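Long-range contact in phosphoserine aminotransferase (Bacillus alcalophilus, PDB 1W23), which catalyses the reversible, pyridoxal-phosphate-dependent transamination between phosphoserine and 3-phosphohydroxypyruvate in serine biosynthesis: residues Thr92-Glu104 and Glu115-Ser129. Residues are numbered along the deposited sequence; the frame is centred on the assembly and turned at random. Where two conformers were deposited one is given.
Sequences TIGNYVLTGSWSE and ETHIAASTKANSYQS. With PLP (pyridoxal-5'-phosphate), chain J.
Y127 lays its ring between the turn T99-G100 and the backbone of K123, illustrating how one side chain can secure a strand-to-helix junction. G100 CA sits over one face, 3.6 Å from the ring centroid and 8° off the normal, a CH-pi contact, while K123 CA lies against the opposite face. The phenol OH donates to E104 OE1 at 2.6 Å, on the anti side of a carboxylate turned 63° from the ring; in the conformer given, K123 NZ, brought round by a bend at chi4 (63°), forms a salt bridge to the same oxygen at 2.7 Å from the syn side and opposite carboxylate face. L98 crosses I118 at about a right angle, CD1 meeting CD1 at 3.7 Å. On one sheet face, N95 and H117 run side by side: H117 ND1 donates to N95 OD1 at 2.9 Å, the oxygen lying in the imidazole plane but the nitrogen well above the amide's carbonyl plane, while N95 ND2 turns to D142 and the Q137 carbonyl. Backbone bonds from G94 N to E115 O through T122 N to L98 O zip the parallel strands, the register slipping one residue at A119, whose N donates to Y96 O. Beyond G100, W102 spreads its indole flat over the pyridine ring, CG 3.5 Å from PLP C2; an alanine here would probably leave that cofactor face without its stacking partner. Strand 93-98, helix 101-111 and strand 115-121 form a beta-alpha-beta unit at the sheet edge, carrying the cofactor-stacking aromatic of this class-V aminotransferase.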
ATOM      1  N   THR A  92      -2.683   6.617  30.925  1.00 16.31           N
ATOM      2  CA  THR A  92      -3.795   7.192  30.174  1.00 14.75           C
ATOM      3  C   THR A  92      -4.677   6.088  29.638  1.00 13.60           C
ATOM      4  O   THR A  92      -4.325   4.911  29.655  1.00 14.62           O
ATOM      5  CB  THR A  92      -3.318   8.151  29.039  1.00 16.74           C
ATOM      6  OG1 THR A  92      -2.685   7.391  28.018  1.00 17.76           O
ATOM      7  CG2 THR A  92      -2.344   9.200  29.542  1.00 23.83           C
ATOM      8  N   ILE A  93      -5.839   6.501  29.105  1.00 13.31           N
ATOM      9  CA  ILE A  93      -6.880   5.549  28.664  1.00 13.01           C
ATOM     10  C   ILE A  93      -7.259   5.825  27.229  1.00 11.96           C
ATOM     11  O   ILE A  93      -7.515   6.961  26.851  1.00 12.43           O
ATOM     12  CB  ILE A  93      -8.121   5.710  29.572  1.00 14.29           C
ATOM     13  CG1 ILE A  93      -7.785   5.354  31.037  1.00 17.34           C
ATOM     14  CG2 ILE A  93      -9.294   4.910  29.057  1.00 16.19           C
ATOM     15  CD1 ILE A  93      -8.932   5.674  32.029  1.00 19.47           C
ATOM     16  N   GLY A  94      -7.340   4.750  26.432  1.00 12.12           N
ATOM     17  CA  GLY A  94      -7.915   4.878  25.079  1.00 11.77           C
ATOM     18  C   GLY A  94      -9.415   4.668  25.184  1.00 10.72           C
ATOM     19  O   GLY A  94      -9.889   3.559  25.464  1.00 11.51           O
ATOM     20  N   ASN A  95     -10.179   5.749  25.050  1.00 11.08           N
ATOM     21  CA  ASN A  95     -11.625   5.733  25.290  1.00 10.70           C
ATOM     22  C   ASN A  95     -12.364   5.655  23.958  1.00 10.29           C
ATOM     23  O   ASN A  95     -12.074   6.470  23.073  1.00 11.42           O
ATOM     24  CB  ASN A  95     -12.016   7.001  26.072  1.00 11.69           C
ATOM     25  CG  ASN A  95     -13.342   6.883  26.787  1.00 11.64           C
ATOM     26  OD1 ASN A  95     -14.001   5.829  26.723  1.00 12.91           O
ATOM     27  ND2 ASN A  95     -13.744   7.952  27.510  1.00 12.18           N
ATOM     28  N   TYR A  96     -13.245   4.690  23.792  1.00 10.57           N
ATOM     29  CA  TYR A  96     -13.892   4.359  22.504  1.00 10.64           C
ATOM     30  C   TYR A  96     -15.390   4.466  22.627  1.00 10.31           C
ATOM     31  O   TYR A  96     -15.995   4.015  23.601  1.00 11.08           O
ATOM     32  CB  TYR A  96     -13.536   2.866  22.099  1.00 11.13           C
ATOM     33  CG  TYR A  96     -12.100   2.849  21.551  1.00 10.49           C
ATOM     34  CD1 TYR A  96     -11.030   2.904  22.439  1.00 10.80           C
ATOM     35  CD2 TYR A  96     -11.808   2.834  20.198  1.00 10.84           C
ATOM     36  CE1 TYR A  96      -9.727   2.906  21.993  1.00 10.99           C
ATOM     37  CE2 TYR A  96     -10.485   2.873  19.711  1.00 10.45           C
ATOM     38  CZ  TYR A  96      -9.454   2.897  20.607  1.00 10.22           C
ATOM     39  OH  TYR A  96      -8.142   2.989  20.200  1.00 11.49           O
ATOM     40  N   VAL A  97     -16.029   4.983  21.572  1.00 10.08           N
ATOM     41  CA  VAL A  97     -17.464   4.935  21.402  1.00 10.24           C
ATOM     42  C   VAL A  97     -17.750   3.807  20.418  1.00 10.03           C
ATOM     43  O   VAL A  97     -17.282   3.838  19.262  1.00  9.95           O
ATOM     44  CB  VAL A  97     -18.073   6.248  20.915  1.00 10.28           C
ATOM     45  CG1 VAL A  97     -19.602   6.154  20.776  1.00 11.46           C
ATOM     46  CG2 VAL A  97     -17.712   7.416  21.820  1.00 11.49           C
ATOM     47  N   LEU A  98     -18.500   2.793  20.846  1.00 10.20           N
ATOM     48  CA  LEU A  98     -18.785   1.651  20.009  1.00 10.56           C
ATOM     49  C   LEU A  98     -20.107   1.822  19.244  1.00  9.99           C
ATOM     50  O   LEU A  98     -21.176   1.862  19.871  1.00 10.58           O
ATOM     51  CB  LEU A  98     -18.859   0.365  20.809  1.00 10.90           C
ATOM     52  CG  LEU A  98     -17.549  -0.022  21.562  1.00 11.71           C
ATOM     53  CD1 LEU A  98     -17.736  -1.352  22.297  1.00 13.12           C
ATOM     54  CD2 LEU A  98     -16.362  -0.093  20.605  1.00 13.19           C
ATOM     55  N   THR A  99     -20.020   1.945  17.907  1.00  9.55           N
ATOM     56  CA  THR A  99     -21.191   2.077  17.071  1.00  9.75           C
ATOM     57  C   THR A  99     -21.233   1.049  15.957  1.00  9.76           C
ATOM     58  O   THR A  99     -22.119   1.091  15.096  1.00 10.44           O
ATOM     59  CB  THR A  99     -21.367   3.495  16.515  1.00  9.97           C
ATOM     60  OG1 THR A  99     -20.097   3.991  15.990  1.00  9.88           O
ATOM     61  CG2 THR A  99     -21.795   4.481  17.599  1.00 10.96           C
ATOM     62  N   GLY A 100     -20.319   0.079  15.937  1.00 10.19           N
ATOM     63  CA  GLY A 100     -20.368  -1.037  15.016  1.00 10.17           C
ATOM     64  C   GLY A 100     -19.163  -1.918  15.166  1.00  9.89           C
ATOM     65  O   GLY A 100     -18.385  -1.812  16.124  1.00 10.24           O
ATOM     66  N   SER A 101     -18.993  -2.824  14.222  1.00 10.15           N
ATOM     67  CA  SER A 101     -17.908  -3.780  14.223  1.00 10.97           C
ATOM     68  C   SER A 101     -16.561  -3.101  14.028  1.00  9.63           C
ATOM     69  O   SER A 101     -15.559  -3.470  14.667  1.00 10.51           O
ATOM     70  CB  SER A 101     -18.170  -4.850  13.066  1.00 15.52           C
ATOM     71  OG  SER A 101     -16.979  -5.597  12.853  1.00 20.42           O
ATOM     72  N   TRP A 102     -16.482  -2.101  13.130  1.00  9.62           N
ATOM     73  CA  TRP A 102     -15.224  -1.390  12.957  1.00  9.39           C
ATOM     74  C   TRP A 102     -14.817  -0.677  14.228  1.00  8.83           C
ATOM     75  O   TRP A 102     -13.600  -0.597  14.523  1.00  9.37           O
ATOM     76  CB  TRP A 102     -15.289  -0.426  11.739  1.00  9.09           C
ATOM     77  CG  TRP A 102     -15.370  -1.239  10.447  1.00  8.97           C
ATOM     78  CD1 TRP A 102     -16.391  -1.271   9.552  1.00  9.59           C
ATOM     79  CD2 TRP A 102     -14.380  -2.156   9.970  1.00  9.47           C
ATOM     80  NE1 TRP A 102     -16.093  -2.127   8.540  1.00 10.67           N
ATOM     81  CE2 TRP A 102     -14.866  -2.690   8.758  1.00 10.24           C
ATOM     82  CE3 TRP A 102     -13.112  -2.572  10.411  1.00 10.35           C
ATOM     83  CZ2 TRP A 102     -14.137  -3.616   8.025  1.00 12.94           C
ATOM     84  CZ3 TRP A 102     -12.391  -3.490   9.685  1.00 12.42           C
ATOM     85  CH2 TRP A 102     -12.923  -3.993   8.498  1.00 13.89           C
ATOM     86  N   SER A 103     -15.754  -0.164  15.024  1.00  9.14           N
ATOM     87  CA  SER A 103     -15.386   0.412  16.317  1.00  9.23           C
ATOM     88  C   SER A 103     -14.741  -0.649  17.230  1.00  9.21           C
ATOM     89  O   SER A 103     -13.760  -0.399  17.921  1.00  9.96           O
ATOM     90  CB  SER A 103     -16.599   0.961  17.052  1.00  9.42           C
ATOM     91  OG  SER A 103     -17.374   1.888  16.293  1.00  9.61           O
ATOM     92  N   GLU A 104     -15.357  -1.855  17.243  1.00  9.88           N
ATOM     93  CA  GLU A 104     -14.853  -2.955  18.052  1.00 10.12           C
ATOM     94  C   GLU A 104     -13.418  -3.328  17.637  1.00  9.81           C
ATOM     95  O   GLU A 104     -12.566  -3.585  18.500  1.00 10.49           O
ATOM     96  CB  GLU A 104     -15.737  -4.176  17.940  1.00 10.59           C
ATOM     97  CG  GLU A 104     -17.103  -3.983  18.522  1.00 11.53           C
ATOM     98  CD  GLU A 104     -18.048  -5.161  18.374  1.00 13.33           C
ATOM     99  OE1 GLU A 104     -19.150  -5.144  18.939  1.00 14.46           O
ATOM    100  OE2 GLU A 104     -17.682  -6.152  17.684  1.00 18.35           O
ATOM    101  N   GLU A 115      -4.506   0.730  28.694  1.00 14.74           N
ATOM    102  CA  GLU A 115      -5.841   0.748  29.289  1.00 14.04           C
ATOM    103  C   GLU A 115      -6.837   1.357  28.313  1.00 13.21           C
ATOM    104  O   GLU A 115      -6.517   2.343  27.649  1.00 13.80           O
ATOM    105  CB  GLU A 115      -5.852   1.574  30.584  1.00 16.08           C
ATOM    106  CG  GLU A 115      -7.130   1.514  31.343  1.00 25.81           C
ATOM    107  CD  GLU A 115      -7.195   2.078  32.736  1.00 26.39           C
ATOM    108  OE1 GLU A 115      -6.186   2.654  33.241  1.00 29.00           O
ATOM    109  OE2 GLU A 115      -8.303   1.916  33.350  1.00 34.57           O
ATOM    110  N   THR A 116      -8.033   0.767  28.284  1.00 13.48           N
ATOM    111  CA  THR A 116      -9.103   1.190  27.419  1.00 12.47           C
ATOM    112  C   THR A 116     -10.395   1.366  28.250  1.00 12.33           C
ATOM    113  O   THR A 116     -10.530   0.963  29.403  1.00 13.97           O
ATOM    114  CB  THR A 116      -9.346   0.244  26.253  1.00 13.13           C
ATOM    115  OG1 THR A 116      -9.696  -1.050  26.755  1.00 15.73           O
ATOM    116  CG2 THR A 116      -8.138   0.090  25.383  1.00 14.44           C
ATOM    117  N   HIS A 117     -11.373   1.991  27.600  1.00 13.14           N
ATOM    118  CA  HIS A 117     -12.663   2.258  28.202  1.00 12.61           C
ATOM    119  C   HIS A 117     -13.680   2.397  27.051  1.00 11.69           C
ATOM    120  O   HIS A 117     -13.305   2.781  25.958  1.00 12.35           O
ATOM    121  CB  HIS A 117     -12.584   3.523  29.028  1.00 12.95           C
ATOM    122  CG  HIS A 117     -13.790   3.912  29.801  1.00 13.82           C
ATOM    123  ND1 HIS A 117     -14.784   4.753  29.351  1.00 16.77           N
ATOM    124  CD2 HIS A 117     -14.122   3.521  31.071  1.00 19.43           C
ATOM    125  CE1 HIS A 117     -15.700   4.885  30.287  1.00 21.04           C
ATOM    126  NE2 HIS A 117     -15.335   4.168  31.336  1.00 21.40           N
ATOM    127  N   ILE A 118     -14.932   2.125  27.406  1.00 12.54           N
ATOM    128  CA  ILE A 118     -16.061   2.275  26.488  1.00 11.89           C
ATOM    129  C   ILE A 118     -16.880   3.444  26.989  1.00 11.84           C
ATOM    130  O   ILE A 118     -17.600   3.395  27.994  1.00 13.10           O
ATOM    131  CB  ILE A 118     -16.894   0.988  26.393  1.00 12.89           C
ATOM    132  CG1 ILE A 118     -16.024  -0.131  25.773  1.00 16.11           C
ATOM    133  CG2 ILE A 118     -18.126   1.197  25.510  1.00 13.67           C
ATOM    134  CD1 ILE A 118     -16.655  -1.494  25.861  1.00 16.90           C
ATOM    135  N   ALA A 119     -16.778   4.568  26.271  1.00 11.89           N
ATOM    136  CA  ALA A 119     -17.462   5.787  26.659  1.00 11.99           C
ATOM    137  C   ALA A 119     -18.981   5.647  26.481  1.00 12.31           C
ATOM    138  O   ALA A 119     -19.762   6.240  27.243  1.00 13.94           O
ATOM    139  CB  ALA A 119     -16.980   6.953  25.829  1.00 13.25           C
ATOM    140  N   ALA A 120     -19.394   4.927  25.447  1.00 12.27           N
ATOM    141  CA  ALA A 120     -20.811   4.743  25.122  1.00 12.23           C
ATOM    142  C   ALA A 120     -20.844   3.632  24.056  1.00 12.40           C
ATOM    143  O   ALA A 120     -19.841   3.384  23.357  1.00 11.36           O
ATOM    144  CB  ALA A 120     -21.457   5.995  24.647  1.00 14.51           C
ATOM    145  N   SER A 121     -22.009   2.973  23.934  1.00 12.83           N
ATOM    146  CA  SER A 121     -22.130   1.838  23.070  1.00 12.91           C
ATOM    147  C   SER A 121     -23.585   1.544  22.754  1.00 13.06           C
ATOM    148  O   SER A 121     -24.429   1.658  23.645  1.00 17.23           O
ATOM    149  CB  SER A 121     -21.556   0.592  23.744  1.00 13.88           C
ATOM    150  OG  SER A 121     -21.713  -0.537  22.916  1.00 13.97           O
ATOM    151  N   THR A 122     -23.847   1.151  21.526  1.00 12.07           N
ATOM    152  CA  THR A 122     -25.159   0.615  21.159  1.00 12.61           C
ATOM    153  C   THR A 122     -25.117  -0.865  20.762  1.00 12.87           C
ATOM    154  O   THR A 122     -26.014  -1.392  20.112  1.00 14.13           O
ATOM    155  CB  THR A 122     -25.851   1.498  20.076  1.00 13.12           C
ATOM    156  OG1 THR A 122     -24.963   1.640  18.971  1.00 13.00           O
ATOM    157  CG2 THR A 122     -26.195   2.886  20.629  1.00 14.29           C
ATOM    158  N   LYS A 123     -24.058  -1.563  21.248  1.00 12.72           N
ATOM    159  CA  LYS A 123     -23.877  -2.946  20.966  1.00 13.14           C
ATOM    160  C   LYS A 123     -25.052  -3.839  21.396  1.00 14.49           C
ATOM    161  O   LYS A 123     -25.448  -4.780  20.687  1.00 16.22           O
ATOM    162  CB  LYS A 123     -22.585  -3.433  21.649  1.00 14.32           C
ATOM    163  CG  LYS A 123     -22.171  -4.869  21.357  1.00 15.49           C
ATOM    164  CD  LYS A 123     -20.883  -5.236  22.103  1.00 17.58           C
ATOM    165  CE  LYS A 123     -20.587  -6.711  21.917  0.60 16.02           C
ATOM    166  NZ  LYS A 123     -20.342  -7.066  20.494  0.60 21.76           N
ATOM    167  N   ALA A 124     -25.591  -3.553  22.570  1.00 16.67           N
ATOM    168  CA  ALA A 124     -26.615  -4.396  23.132  1.00 18.98           C
ATOM    169  C   ALA A 124     -27.853  -4.419  22.258  1.00 20.60           C
ATOM    170  O   ALA A 124     -28.572  -5.412  22.275  1.00 27.70           O
ATOM    171  CB  ALA A 124     -26.971  -3.984  24.559  1.00 20.40           C
ATOM    172  N   ASN A 125     -28.074  -3.354  21.508  1.00 19.57           N
ATOM    173  CA  ASN A 125     -29.199  -3.259  20.597  1.00 19.60           C
ATOM    174  C   ASN A 125     -28.786  -3.444  19.151  1.00 16.50           C
ATOM    175  O   ASN A 125     -29.492  -3.014  18.239  1.00 22.06           O
ATOM    176  CB  ASN A 125     -29.798  -1.860  20.788  1.00 24.63           C
ATOM    177  CG  ASN A 125     -31.259  -1.860  20.495  1.00 33.90           C
ATOM    178  OD1 ASN A 125     -31.676  -0.891  19.831  1.00 32.51           O
ATOM    179  ND2 ASN A 125     -31.900  -2.886  21.011  1.00 51.13           N
ATOM    180  N   SER A 126     -27.695  -4.151  18.930  1.00 16.23           N
ATOM    181  CA  SER A 126     -27.232  -4.488  17.603  1.00 14.68           C
ATOM    182  C   SER A 126     -26.940  -3.262  16.773  1.00 13.16           C
ATOM    183  O   SER A 126     -27.137  -3.276  15.552  1.00 13.49           O
ATOM    184  CB  SER A 126     -28.200  -5.446  16.835  1.00 18.83           C
ATOM    185  OG  SER A 126     -28.341  -6.652  17.640  1.00 30.64           O
ATOM    186  N   TYR A 127     -26.446  -2.218  17.400  1.00 11.95           N
ATOM    187  CA  TYR A 127     -25.884  -1.090  16.644  1.00 12.20           C
ATOM    188  C   TYR A 127     -26.890  -0.490  15.649  1.00 11.82           C
ATOM    189  O   TYR A 127     -26.578  -0.258  14.481  1.00 15.68           O
ATOM    190  CB  TYR A 127     -24.586  -1.508  15.976  1.00 12.10           C
ATOM    191  CG  TYR A 127     -23.440  -1.868  16.909  1.00 11.16           C
ATOM    192  CD1 TYR A 127     -22.767  -3.088  16.805  1.00 11.75           C
ATOM    193  CD2 TYR A 127     -22.987  -0.971  17.873  1.00 11.65           C
ATOM    194  CE1 TYR A 127     -21.710  -3.428  17.626  1.00 11.91           C
ATOM    195  CE2 TYR A 127     -21.890  -1.277  18.684  1.00 11.42           C
ATOM    196  CZ  TYR A 127     -21.255  -2.516  18.561  1.00 11.56           C
ATOM    197  OH  TYR A 127     -20.190  -2.758  19.388  1.00 12.51           O
ATOM    198  N   GLN A 128     -28.100  -0.220  16.148  1.00 12.26           N
ATOM    199  CA  GLN A 128     -29.126   0.413  15.308  1.00 12.30           C
ATOM    200  C   GLN A 128     -29.033   1.915  15.319  1.00 12.21           C
ATOM    201  O   GLN A 128     -29.740   2.582  14.546  1.00 12.58           O
ATOM    202  CB  GLN A 128     -30.527   0.008  15.766  1.00 14.12           C
ATOM    203  CG  GLN A 128     -30.809  -1.461  15.592  1.00 14.47           C
ATOM    204  CD  GLN A 128     -32.153  -1.874  16.171  1.00 18.50           C
ATOM    205  OE1 GLN A 128     -33.183  -1.372  15.737  1.00 29.50           O
ATOM    206  NE2 GLN A 128     -32.167  -2.813  17.072  1.00 26.88           N
ATOM    207  N   SER A 129     -28.232   2.530  16.178  1.00 12.62           N
ATOM    208  CA  SER A 129     -28.192   3.984  16.348  1.00 12.09           C
ATOM    209  C   SER A 129     -26.841   4.452  16.870  1.00 11.62           C
ATOM    210  O   SER A 129     -26.021   3.709  17.382  1.00 13.51           O
ATOM    211  CB  SER A 129     -29.281   4.427  17.325  1.00 14.75           C
ATOM    212  OG  SER A 129     -29.037   4.016  18.645  1.00 16.33           O
TER
HETATM  213  N1  PLP J1367     -12.926   1.182   9.220  1.00  8.51           N
HETATM  214  C2  PLP J1367     -14.080   1.305   8.465  1.00  8.34           C
HETATM  215  C2A PLP J1367     -15.119   2.229   8.981  1.00 10.14           C
HETATM  216  C3  PLP J1367     -14.209   0.589   7.285  1.00  9.86           C
HETATM  217  O3  PLP J1367     -15.294   0.724   6.556  1.00 11.51           O
HETATM  218  C4  PLP J1367     -13.150  -0.296   6.862  1.00 10.95           C
HETATM  219  C4A PLP J1367     -13.279  -1.001   5.559  1.00 21.32           C
HETATM  220  C5  PLP J1367     -11.992  -0.378   7.654  1.00  9.55           C
HETATM  221  C6  PLP J1367     -11.922   0.350   8.831  1.00  8.90           C
HETATM  222  C5A PLP J1367     -10.847  -1.288   7.319  1.00 11.59           C
HETATM  223  O4P PLP J1367     -10.029  -0.649   6.270  1.00  9.59           O
HETATM  224  P   PLP J1367      -8.754  -1.464   5.656  1.00  8.60           P
HETATM  225  O1P PLP J1367      -9.305  -2.700   5.014  1.00  8.88           O
HETATM  226  O2P PLP J1367      -7.831  -1.781   6.822  1.00  9.14           O
HETATM  227  O3P PLP J1367      -8.168  -0.424   4.714  1.00 10.00           O
HETATM  228  O   HOH W   1      -2.490   2.792  29.220  1.00 17.82           O
HETATM  229  O   HOH W   2      -3.931   3.775  32.503  1.00 30.48           O
HETATM  230  O   HOH W   3     -24.635   2.084  15.065  1.00 12.49           O